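Local coordinates for protein ceramide very long chain fatty acid hydroxylase SCS7 (PDB 4ZR1) that hydroxylates the very long chain fatty acids of ceramides, probably at C-2, with a likely catalytic di-zinc centre in the membrane-embedded enzyme, at residues 203-208 with 212-217; 230-235 with 249-254; 266-271 with 275-280. All coordinates share one frame; numbering follows the deposited sequence.

Interaction 1: 203-208 with 212-217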
loop_
_atom_site.group_PDB
_atom_site.type_symbol
_atom_site.label_atom_id
_atom_site.label_comp_id
_atom_site.label_asym_id
_atom_site.label_seq_id
_atom_site.Cartn_x
_atom_site.Cartn_y
_atom_site.Cartn_z
ATOM N N LYS A 203 19.095 -5.008 -9.960
ATOM C CA LYS A 203 19.936 -5.976 -10.648
ATOM C C LYS A 203 19.472 -6.214 -12.085
ATOM O O LYS A 203 20.292 -6.314 -13.001
ATOM C CB LYS A 203 19.973 -7.294 -9.866
ATOM C CG LYS A 203 20.496 -7.115 -8.441
ATOM C CD LYS A 203 20.359 -8.378 -7.607
ATOM C CE LYS A 203 20.852 -8.144 -6.187
ATOM N NZ LYS A 203 21.397 -9.388 -5.586
ATOM N N LEU A 204 18.161 -6.285 -12.282
ATOM C CA LEU A 204 17.615 -6.560 -13.605
ATOM C C LEU A 204 17.950 -5.439 -14.607
ATOM O O LEU A 204 18.431 -5.703 -15.705
ATOM C CB LEU A 204 16.102 -6.761 -13.517
ATOM C CG LEU A 204 15.396 -7.309 -14.761
ATOM C CD1 LEU A 204 15.994 -8.648 -15.159
ATOM C CD2 LEU A 204 13.904 -7.446 -14.528
ATOM N N VAL A 205 17.692 -4.194 -14.216
ATOM C CA VAL A 205 18.028 -3.027 -15.025
ATOM C C VAL A 205 19.524 -2.966 -15.382
ATOM O O VAL A 205 19.886 -2.703 -16.531
ATOM C CB VAL A 205 17.636 -1.718 -14.290
ATOM C CG1 VAL A 205 18.038 -0.490 -15.105
ATOM C CG2 VAL A 205 16.158 -1.699 -14.006
ATOM N N PHE A 206 20.394 -3.201 -14.400
ATOM C CA PHE A 206 21.832 -3.086 -14.635
ATOM C C PHE A 206 22.412 -4.310 -15.337
ATOM O O PHE A 206 23.560 -4.291 -15.779
ATOM C CB PHE A 206 22.569 -2.828 -13.325
ATOM C CG PHE A 206 22.571 -1.382 -12.912
ATOM C CD1 PHE A 206 21.586 -0.884 -12.071
ATOM C CD2 PHE A 206 23.540 -0.516 -13.391
ATOM C CE1 PHE A 206 21.580 0.444 -11.706
ATOM C CE2 PHE A 206 23.538 0.813 -13.028
ATOM C CZ PHE A 206 22.559 1.294 -12.180
ATOM N N ALA A 207 21.605 -5.361 -15.458
ATOM C CA ALA A 207 22.009 -6.564 -16.177
ATOM C C ALA A 207 21.581 -6.517 -17.638
ATOM O O ALA A 207 22.227 -7.116 -18.495
ATOM C CB ALA A 207 21.438 -7.789 -15.511
ATOM N N LEU A 208 20.492 -5.807 -17.918
ATOM C CA LEU A 208 19.999 -5.673 -19.285
ATOM C C LEU A 208 20.560 -4.446 -19.995
ATOM O O LEU A 208 21.192 -4.559 -21.037
ATOM C CB LEU A 208 18.473 -5.607 -19.303
ATOM C CG LEU A 208 17.760 -6.781 -18.635
ATOM C CD1 LEU A 208 16.261 -6.666 -18.849
ATOM C CD2 LEU A 208 18.293 -8.111 -19.143
ATOM N N TYR A 212 25.249 3.293 -18.328
ATOM C CA TYR A 212 24.761 4.636 -17.992
ATOM C C TYR A 212 23.306 4.828 -18.376
ATOM O O TYR A 212 22.662 5.776 -17.922
ATOM C CB TYR A 212 25.625 5.707 -18.648
ATOM C CG TYR A 212 27.039 5.687 -18.136
ATOM C CD1 TYR A 212 27.318 6.042 -16.824
ATOM C CD2 TYR A 212 28.093 5.296 -18.950
ATOM C CE1 TYR A 212 28.608 6.022 -16.338
ATOM C CE2 TYR A 212 29.390 5.274 -18.468
ATOM C CZ TYR A 212 29.637 5.642 -17.163
ATOM O OH TYR A 212 30.915 5.622 -16.670
ATOM N N TRP A 213 22.789 3.924 -19.201
ATOM C CA TRP A 213 21.357 3.881 -19.471
ATOM C C TRP A 213 20.628 3.401 -18.221
ATOM O O TRP A 213 19.488 3.789 -17.955
ATOM C CB TRP A 213 21.027 2.940 -20.634
ATOM C CG TRP A 213 21.488 3.354 -22.012
ATOM C CD1 TRP A 213 22.536 4.172 -22.335
ATOM C CD2 TRP A 213 20.906 2.942 -23.256
ATOM N NE1 TRP A 213 22.633 4.301 -23.705
ATOM C CE2 TRP A 213 21.646 3.551 -24.292
ATOM C CE3 TRP A 213 19.822 2.120 -23.595
ATOM C CZ2 TRP A 213 21.339 3.364 -25.642
ATOM C CZ3 TRP A 213 19.516 1.934 -24.939
ATOM C CH2 TRP A 213 20.271 2.557 -25.944
ATOM N N ALA A 214 21.288 2.519 -17.471
ATOM C CA ALA A 214 20.709 1.958 -16.261
ATOM C C ALA A 214 20.678 3.018 -15.176
ATOM O O ALA A 214 19.704 3.117 -14.443
ATOM C CB ALA A 214 21.483 0.745 -15.805
ATOM N N TYR A 215 21.737 3.817 -15.088
ATOM C CA TYR A 215 21.772 4.923 -14.144
ATOM C C TYR A 215 20.583 5.845 -14.336
ATOM O O TYR A 215 19.865 6.146 -13.379
ATOM C CB TYR A 215 23.075 5.708 -14.276
ATOM C CG TYR A 215 24.218 5.055 -13.547
ATOM C CD1 TYR A 215 24.415 5.272 -12.189
ATOM C CD2 TYR A 215 25.089 4.203 -14.210
ATOM C CE1 TYR A 215 25.444 4.666 -11.517
ATOM C CE2 TYR A 215 26.127 3.593 -13.543
ATOM C CZ TYR A 215 26.297 3.830 -12.199
ATOM O OH TYR A 215 27.334 3.221 -11.540
ATOM N N ALA A 216 20.367 6.273 -15.575
ATOM C CA ALA A 216 19.271 7.186 -15.898
ATOM C C ALA A 216 17.915 6.507 -15.745
ATOM O O ALA A 216 16.971 7.098 -15.221
ATOM C CB ALA A 216 19.431 7.722 -17.311
ATOM N N GLY A 217 17.821 5.264 -16.212
ATOM C CA GLY A 217 16.584 4.507 -16.134
ATOM C C GLY A 217 16.190 4.180 -14.703
ATOM O O GLY A 217 15.037 4.362 -14.313
#

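Interaction 2: 230-235 with 249-254. With ZN (zinc ion), chain C; ZN (zinc ion), chain D; BOG (octyl beta-D-glucopyranoside), chain G; BOG (octyl beta-D-glucopyranoside), chain H.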
loop_
_atom_site.group_PDB
_atom_site.type_symbol
_atom_site.label_atom_id
_atom_site.label_comp_id
_atom_site.label_asym_id
_atom_site.label_seq_id
_atom_site.Cartn_x
_atom_site.Cartn_y
_atom_site.Cartn_z
ATOM N N GLU A 230 4.604 9.166 -1.568
ATOM C CA GLU A 230 4.230 10.496 -1.106
ATOM C C GLU A 230 2.811 10.807 -1.543
ATOM O O GLU A 230 1.984 11.218 -0.737
ATOM C CB GLU A 230 5.191 11.549 -1.633
ATOM C CG GLU A 230 6.592 11.377 -1.089
ATOM C CD GLU A 230 6.619 11.328 0.429
ATOM O OE1 GLU A 230 6.398 12.368 1.071
ATOM O OE2 GLU A 230 6.841 10.241 0.981
ATOM N N CYS A 231 2.528 10.586 -2.822
ATOM C CA CYS A 231 1.167 10.717 -3.304
ATOM C C CYS A 231 0.239 9.865 -2.436
ATOM O O CYS A 231 -0.731 10.374 -1.862
ATOM C CB CYS A 231 1.056 10.306 -4.770
ATOM S SG CYS A 231 -0.605 10.543 -5.457
ATOM N N HIS A 232 0.565 8.578 -2.324
ATOM C CA HIS A 232 -0.229 7.641 -1.537
ATOM C C HIS A 232 -0.514 8.167 -0.138
ATOM O O HIS A 232 -1.653 8.139 0.315
ATOM C CB HIS A 232 0.472 6.295 -1.436
ATOM C CG HIS A 232 -0.350 5.250 -0.765
ATOM N ND1 HIS A 232 0.187 4.094 -0.251
ATOM C CD2 HIS A 232 -1.683 5.190 -0.526
ATOM C CE1 HIS A 232 -0.778 3.364 0.283
ATOM N NE2 HIS A 232 -1.921 4.008 0.133
ATOM N N PHE A 233 0.519 8.667 0.533
ATOM C CA PHE A 233 0.345 9.272 1.844
ATOM C C PHE A 233 -0.690 10.396 1.835
ATOM O O PHE A 233 -1.631 10.391 2.633
ATOM C CB PHE A 233 1.671 9.814 2.386
ATOM C CG PHE A 233 1.591 10.253 3.820
ATOM C CD1 PHE A 233 1.731 9.327 4.852
ATOM C CD2 PHE A 233 1.333 11.582 4.145
ATOM C CE1 PHE A 233 1.640 9.724 6.179
ATOM C CE2 PHE A 233 1.242 11.991 5.484
ATOM C CZ PHE A 233 1.392 11.064 6.495
ATOM N N PHE A 234 -0.531 11.355 0.931
ATOM C CA PHE A 234 -1.309 12.581 1.039
ATOM C C PHE A 234 -2.722 12.385 0.513
ATOM O O PHE A 234 -3.613 13.189 0.782
ATOM C CB PHE A 234 -0.583 13.735 0.339
ATOM C CG PHE A 234 0.665 14.169 1.068
ATOM C CD1 PHE A 234 0.581 14.698 2.352
ATOM C CD2 PHE A 234 1.916 14.018 0.494
ATOM C CE1 PHE A 234 1.722 15.076 3.045
ATOM C CE2 PHE A 234 3.062 14.394 1.180
ATOM C CZ PHE A 234 2.964 14.924 2.454
ATOM N N LEU A 235 -2.937 11.279 -0.186
ATOM C CA LEU A 235 -4.288 10.868 -0.531
ATOM C C LEU A 235 -5.105 10.529 0.722
ATOM O O LEU A 235 -6.306 10.774 0.767
ATOM C CB LEU A 235 -4.258 9.669 -1.472
ATOM C CG LEU A 235 -3.816 9.898 -2.912
ATOM C CD1 LEU A 235 -4.079 8.625 -3.701
ATOM C CD2 LEU A 235 -4.559 11.080 -3.526
ATOM N N LYS A 249 -10.667 10.554 -4.095
ATOM C CA LYS A 249 -11.920 9.823 -4.007
ATOM C C LYS A 249 -11.731 8.423 -4.571
ATOM O O LYS A 249 -12.242 7.447 -4.024
ATOM C CB LYS A 249 -13.047 10.554 -4.746
ATOM C CG LYS A 249 -14.265 9.663 -5.018
ATOM C CD LYS A 249 -15.490 10.444 -5.483
ATOM C CE LYS A 249 -16.443 9.553 -6.276
ATOM N NZ LYS A 249 -15.711 8.711 -7.268
ATOM N N TYR A 250 -10.971 8.336 -5.653
ATOM C CA TYR A 250 -10.748 7.077 -6.353
ATOM C C TYR A 250 -10.000 6.071 -5.489
ATOM O O TYR A 250 -10.404 4.913 -5.355
ATOM C CB TYR A 250 -9.974 7.336 -7.645
ATOM C CG TYR A 250 -9.789 6.119 -8.512
ATOM C CD1 TYR A 250 -10.795 5.695 -9.365
ATOM C CD2 TYR A 250 -8.597 5.406 -8.491
ATOM C CE1 TYR A 250 -10.625 4.593 -10.173
ATOM C CE2 TYR A 250 -8.417 4.294 -9.290
ATOM C CZ TYR A 250 -9.435 3.889 -10.130
ATOM O OH TYR A 250 -9.256 2.781 -10.931
ATOM N N HIS A 251 -8.904 6.515 -4.896
ATOM C CA HIS A 251 -8.099 5.617 -4.090
ATOM C C HIS A 251 -8.809 5.220 -2.798
ATOM O O HIS A 251 -8.742 4.067 -2.369
ATOM C CB HIS A 251 -6.754 6.246 -3.758
ATOM C CG HIS A 251 -5.934 5.409 -2.833
ATOM N ND1 HIS A 251 -5.421 4.186 -3.200
ATOM C CD2 HIS A 251 -5.588 5.589 -1.539
ATOM C CE1 HIS A 251 -4.772 3.659 -2.180
ATOM N NE2 HIS A 251 -4.855 4.491 -1.161
ATOM N N LEU A 252 -9.478 6.180 -2.174
ATOM C CA LEU A 252 -10.213 5.915 -0.949
ATOM C C LEU A 252 -11.322 4.896 -1.179
ATOM O O LEU A 252 -11.674 4.140 -0.272
ATOM C CB LEU A 252 -10.791 7.212 -0.386
ATOM C CG LEU A 252 -10.067 7.822 0.818
ATOM C CD1 LEU A 252 -8.571 7.720 0.692
ATOM C CD2 LEU A 252 -10.462 9.269 0.974
ATOM N N GLU A 253 -11.872 4.862 -2.391
ATOM C CA GLU A 253 -12.897 3.868 -2.695
ATOM C C GLU A 253 -12.273 2.481 -2.820
ATOM O O GLU A 253 -12.942 1.470 -2.606
ATOM C CB GLU A 253 -13.660 4.227 -3.968
ATOM C CG GLU A 253 -14.663 5.344 -3.786
ATOM C CD GLU A 253 -15.461 5.606 -5.042
ATOM O OE1 GLU A 253 -15.294 4.852 -6.029
ATOM O OE2 GLU A 253 -16.255 6.570 -5.041
ATOM N N HIS A 254 -10.991 2.435 -3.165
ATOM C CA HIS A 254 -10.271 1.171 -3.172
ATOM C C HIS A 254 -10.213 0.599 -1.753
ATOM O O HIS A 254 -10.179 -0.610 -1.544
ATOM C CB HIS A 254 -8.860 1.355 -3.730
ATOM C CG HIS A 254 -7.958 0.195 -3.463
ATOM N ND1 HIS A 254 -7.914 -0.917 -4.278
ATOM C CD2 HIS A 254 -7.083 -0.039 -2.457
ATOM C CE1 HIS A 254 -7.044 -1.782 -3.789
ATOM N NE2 HIS A 254 -6.525 -1.272 -2.685
HETATM ZN ZN ZN C . -4.106 3.577 0.714
HETATM ZN ZN ZN D . -4.745 -2.069 -1.778
HETATM C C1 BOG G . -0.502 19.715 1.119
HETATM O O1 BOG G . -0.142 18.467 0.576
HETATM C C2 BOG G . -1.670 19.518 2.057
HETATM O O2 BOG G . -2.764 19.040 1.314
HETATM C C3 BOG G . -2.060 20.824 2.708
HETATM O O3 BOG G . -2.987 20.565 3.737
HETATM C C4 BOG G . -0.836 21.513 3.269
HETATM O O4 BOG G . -1.178 22.829 3.638
HETATM C C5 BOG G . 0.232 21.562 2.201
HETATM O O5 BOG G . 0.583 20.249 1.840
HETATM C C6 BOG G . 1.449 22.306 2.711
HETATM O O6 BOG G . 1.592 22.100 4.099
HETATM C "C1'" BOG G . -0.336 18.330 -0.813
HETATM C "C2'" BOG G . 0.629 17.285 -1.331
HETATM C "C3'" BOG G . 0.355 16.978 -2.787
HETATM C "C4'" BOG G . 1.634 16.526 -3.457
HETATM C "C5'" BOG G . 2.027 15.152 -2.963
HETATM C "C6'" BOG G . 2.360 14.283 -4.157
HETATM C "C7'" BOG G . 3.810 14.463 -4.555
HETATM C "C8'" BOG G . 4.130 13.483 -5.659
HETATM C C1 BOG H . 3.444 19.094 5.507
HETATM O O1 BOG H . 3.620 19.734 4.264
HETATM C C2 BOG H . 3.524 20.090 6.648
HETATM O O2 BOG H . 4.772 20.748 6.627
HETATM C C3 BOG H . 3.378 19.355 7.964
HETATM O O3 BOG H . 3.246 20.278 9.020
HETATM C C4 BOG H . 2.163 18.453 7.927
HETATM O O4 BOG H . 2.163 17.634 9.075
HETATM C C5 BOG H . 2.178 17.610 6.666
HETATM O O5 BOG H . 2.196 18.448 5.535
HETATM C C6 BOG H . 0.946 16.730 6.606
HETATM O O6 BOG H . 1.267 15.432 7.048
HETATM C "C1'" BOG H . 3.423 18.886 3.154
HETATM C "C2'" BOG H . 4.659 18.863 2.279
HETATM C "C3'" BOG H . 4.378 18.033 1.041
HETATM C "C4'" BOG H . 5.674 17.617 0.373
HETATM C "C5'" BOG H . 5.472 16.264 -0.277
HETATM C "C6'" BOG H . 6.263 16.150 -1.562
HETATM C "C7'" BOG H . 7.627 15.550 -1.289
HETATM C "C8'" BOG H . 8.252 15.118 -2.601
#

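Interaction 3: 266-271 with 275-280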
loop_
_atom_site.group_PDB
_atom_site.type_symbol
_atom_site.label_atom_id
_atom_site.label_comp_id
_atom_site.label_asym_id
_atom_site.label_seq_id
_atom_site.Cartn_x
_atom_site.Cartn_y
_atom_site.Cartn_z
ATOM N N THR A 266 -1.181 6.549 -8.340
ATOM C CA THR A 266 -0.752 7.822 -8.944
ATOM C C THR A 266 -1.644 8.178 -10.120
ATOM O O THR A 266 -1.637 9.321 -10.580
ATOM C CB THR A 266 0.697 7.807 -9.437
ATOM O OG1 THR A 266 0.868 6.743 -10.377
ATOM C CG2 THR A 266 1.647 7.634 -8.270
ATOM N N SER A 267 -2.391 7.185 -10.611
ATOM C CA SER A 267 -3.419 7.377 -11.645
ATOM C C SER A 267 -4.170 6.075 -11.873
ATOM O O SER A 267 -3.698 5.015 -11.469
ATOM C CB SER A 267 -2.819 7.834 -12.976
ATOM O OG SER A 267 -2.300 6.722 -13.691
ATOM N N TRP A 268 -5.316 6.153 -12.548
ATOM C CA TRP A 268 -6.083 4.958 -12.888
ATOM C C TRP A 268 -5.846 4.550 -14.335
ATOM O O TRP A 268 -6.588 3.744 -14.891
ATOM C CB TRP A 268 -7.569 5.183 -12.656
ATOM C CG TRP A 268 -8.089 6.375 -13.350
ATOM C CD1 TRP A 268 -8.331 6.505 -14.688
ATOM C CD2 TRP A 268 -8.462 7.621 -12.749
ATOM N NE1 TRP A 268 -8.825 7.759 -14.955
ATOM C CE2 TRP A 268 -8.916 8.466 -13.781
ATOM C CE3 TRP A 268 -8.454 8.106 -11.436
ATOM C CZ2 TRP A 268 -9.353 9.768 -13.546
ATOM C CZ3 TRP A 268 -8.895 9.396 -11.202
ATOM C CH2 TRP A 268 -9.336 10.213 -12.251
ATOM N N PHE A 269 -4.807 5.124 -14.932
ATOM C CA PHE A 269 -4.388 4.805 -16.293
ATOM C C PHE A 269 -4.378 3.299 -16.556
ATOM O O PHE A 269 -5.137 2.796 -17.379
ATOM C CB PHE A 269 -3.001 5.401 -16.546
ATOM C CG PHE A 269 -2.488 5.189 -17.935
ATOM C CD1 PHE A 269 -2.873 6.029 -18.958
ATOM C CD2 PHE A 269 -1.610 4.159 -18.214
ATOM C CE1 PHE A 269 -2.404 5.841 -20.236
ATOM C CE2 PHE A 269 -1.136 3.968 -19.494
ATOM C CZ PHE A 269 -1.531 4.817 -20.505
ATOM N N TRP A 270 -3.537 2.581 -15.825
ATOM C CA TRP A 270 -3.414 1.143 -16.006
ATOM C C TRP A 270 -4.654 0.376 -15.544
ATOM O O TRP A 270 -4.825 -0.796 -15.893
ATOM C CB TRP A 270 -2.168 0.634 -15.277
ATOM C CG TRP A 270 -0.920 1.239 -15.806
ATOM C CD1 TRP A 270 -0.113 2.142 -15.180
ATOM C CD2 TRP A 270 -0.343 1.015 -17.096
ATOM N NE1 TRP A 270 0.942 2.484 -15.990
ATOM C CE2 TRP A 270 0.821 1.805 -17.178
ATOM C CE3 TRP A 270 -0.700 0.220 -18.196
ATOM C CZ2 TRP A 270 1.636 1.819 -18.312
ATOM C CZ3 TRP A 270 0.108 0.233 -19.317
ATOM C CH2 TRP A 270 1.264 1.026 -19.367
ATOM N N ASP A 271 -5.508 1.026 -14.758
ATOM C CA ASP A 271 -6.784 0.428 -14.376
ATOM C C ASP A 271 -7.682 0.340 -15.600
ATOM O O ASP A 271 -8.376 -0.650 -15.832
ATOM C CB ASP A 271 -7.473 1.244 -13.283
ATOM C CG ASP A 271 -7.083 0.800 -11.888
ATOM O OD1 ASP A 271 -6.869 -0.418 -11.688
ATOM O OD2 ASP A 271 -6.983 1.673 -10.997
ATOM N N GLY A 275 -8.658 -3.060 -17.420
ATOM C CA GLY A 275 -10.033 -3.281 -17.019
ATOM C C GLY A 275 -10.205 -3.591 -15.548
ATOM O O GLY A 275 -10.817 -4.592 -15.183
ATOM N N THR A 276 -9.647 -2.736 -14.700
ATOM C CA THR A 276 -9.890 -2.817 -13.270
ATOM C C THR A 276 -10.299 -1.453 -12.735
ATOM O O THR A 276 -10.237 -1.216 -11.532
ATOM C CB THR A 276 -8.652 -3.320 -12.489
ATOM O OG1 THR A 276 -7.513 -2.511 -12.812
ATOM C CG2 THR A 276 -8.354 -4.779 -12.815
ATOM N N TYR A 277 -10.707 -0.558 -13.635
ATOM C CA TYR A 277 -11.139 0.784 -13.246
ATOM C C TYR A 277 -12.216 0.712 -12.159
ATOM O O TYR A 277 -12.981 -0.251 -12.090
ATOM C CB TYR A 277 -11.657 1.565 -14.463
ATOM C CG TYR A 277 -12.024 3.005 -14.149
ATOM C CD1 TYR A 277 -11.039 3.942 -13.857
ATOM C CD2 TYR A 277 -13.349 3.430 -14.157
ATOM C CE1 TYR A 277 -11.359 5.255 -13.568
ATOM C CE2 TYR A 277 -13.681 4.748 -13.868
ATOM C CZ TYR A 277 -12.679 5.652 -13.577
ATOM O OH TYR A 277 -12.986 6.960 -13.287
ATOM N N LEU A 278 -12.255 1.724 -11.301
ATOM C CA LEU A 278 -13.225 1.767 -10.217
ATOM C C LEU A 278 -14.296 2.818 -10.514
ATOM O O LEU A 278 -14.253 3.932 -9.990
ATOM C CB LEU A 278 -12.518 2.057 -8.888
ATOM C CG LEU A 278 -13.291 1.827 -7.588
ATOM C CD1 LEU A 278 -13.936 0.458 -7.587
ATOM C CD2 LEU A 278 -12.358 1.977 -6.397
ATOM N N GLY A 279 -15.252 2.456 -11.367
ATOM C CA GLY A 279 -16.290 3.378 -11.803
ATOM C C GLY A 279 -17.346 3.633 -10.745
ATOM O O GLY A 279 -17.280 3.061 -9.658
ATOM N N PRO A 280 -18.333 4.489 -11.053
ATOM C CA PRO A 280 -19.294 4.902 -10.017
ATOM C C PRO A 280 -20.422 3.912 -9.646
ATOM O O PRO A 280 -21.135 4.225 -8.697
ATOM C CB PRO A 280 -19.865 6.216 -10.592
ATOM C CG PRO A 280 -19.674 6.107 -12.079
ATOM C CD PRO A 280 -18.417 5.314 -12.277
#

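Interaction 1: 203-208 with 212-217
Phe206 lays the face of its ring over the methyl of Ala214 and turns its edge to Tyr215, and these two meetings make up most of the contact between 203-208 and 212-217. Followed outward from CB, the Phe206 side chain leaves its helix with CG anti to the carbonyl carbon (chi1 -83°), a turn that carries the ring across to the other helix. CG itself lies 3.8 Å from Ala214 CB. Beyond it the ring divides: CD1 and CE1 stay farther from the methyl, whereas CD2 approaches Ala214 CB to 3.4 Å, with CE2 almost as near. CE2 also turns to a second partner, reaching Tyr215 CE2 at 3.8 Å. At the tip, CZ rests near Ala214 CB and the carbonyl carbon of the same residue. The methyl thus sits over one face, 3.5 Å from the ring centroid of Phe206 and displaced toward the rim, as a CH-pi contact.

The setting is a helical hairpin: the end of transmembrane helix 191-208 turns back through a short link into helix 211-236, and the axes of the two short segments run roughly antiparallel, at 147°. Phe206 and Ala214 also mark the nearest approach of the backbones, their CA atoms 5.4 Å apart, and the small alanine side chain lets the ring lie close against the backbone. Against Tyr215, Phe206 forms an edge-to-face (T-shaped) pair, the planes at 90° and the Tyr215 face receiving the edge. Tyr215 is in turn met by the ring of His118 on helix 106-125.

One residue before Phe206, Val205 sends CG1 to the same methyl, 3.7 Å from Ala214 CB. Val205 and Gly217 also line a pocket occupied by tridecane, and Lys203 touches a second tridecane.

Interaction 2: 230-235 with 249-254
His232 and His251 come from different helices and meet at one zinc ion (chain C), their side chains crossing at about a right angle. The ring planes stand at 86° to each other in an oblique pair. Each supplies NE2: His232 NE2 binds the zinc at 2.3 Å and His251 NE2 at 2.2 Å. The two nitrogens lie 3.2 Å apart because the metal draws both in, and no hydrogen bond joins them. Both imidazoles extend with CG anti to the backbone N, which carries the donor atoms away from their helices into the shared site. His177, His236 and His255 complete this five-histidine site; His254, three residues on from His251, binds the second zinc (chain D) with His150, His155, His174 and His178. Together they form the two-zinc centre that is likely catalytic, in a family whose histidine boxes may hold the active site.

Leu235 packs obliquely beside His251, its CD1 3.6 Å from His251 CB and also near CG. Leu252 CD1 reaches back to Leu235 O. On the far flank of helix 211-236, the Phe234 ring meets two octyl glucoside molecules, CE2 lying 3.4 Å from C5' of chain H. Replacing Phe234 by an alanine is likely to leave both detergent chains without their aromatic partner and the edge of the Phe233 ring without the neighbour that packs against it.

The axes of 230-235 and 249-254 run at 82° to each other, a transmembrane helix meeting one that probably lies on the cytoplasmic side, with Cys231 packing on Met244 and Leu247, and Glu230 touching helix 106-125.

Interaction 3: 266-271 with 275-280
Asp271 binds Thr276 twice, once through its backbone and once through its side chain. Thr276 N donates to Asp271 O at 2.7 Å along a nearly straight path (166° at the hydrogen), tilted 15° from the carbonyl plane. Thr276 OG1 donates to Asp271 OD1, a bond whose exact length is doubtful. The backbone bond belongs to a Schellman motif that ends helix 269-273, with Gly275 at positive phi as the C-prime residue.

The buried carboxylate is satisfied on both oxygens: OD1 also accepts from Phe263 N, and OD2 is paired with Gly264 N and Tyr250 OH. Thr276 OG1 has a further partner in Tyr147 OH. At the other end of the short helix, Ser267 OG accepts from Phe269 N, forming an ST turn.

Trp268 and Tyr277 lie alongside each other. The edge of Tyr277 points at the face of the indole five-membered ring, CE1 lying 3.5 Å from Trp268 CD1, with the planes at 74°.

Helix 269-273 and the loop after it lie against helix 128-154, where Trp270 NE1 bonds Thr143 OG1, and against helix 242-256, which Trp268 and Leu278 touch through Leu247 and Glu253.

The three contacts follow one another along the chain without nesting or crossing. Interaction 1 closes the short turn between transmembrane helices 191-208 and 211-236. The latter helix then runs on to interaction 2, whose nearest atoms lie about 17 Å from those of interaction 1; there its other end, with helix 242-256, closes a longer excursion, its two sides meeting at a zinc ion. Interaction 3 closes the turn that ends helix 269-273. It touches interaction 2 through Tyr250, so the turn is tied to the metal-bearing helix, while the hairpin of interaction 1 stands apart.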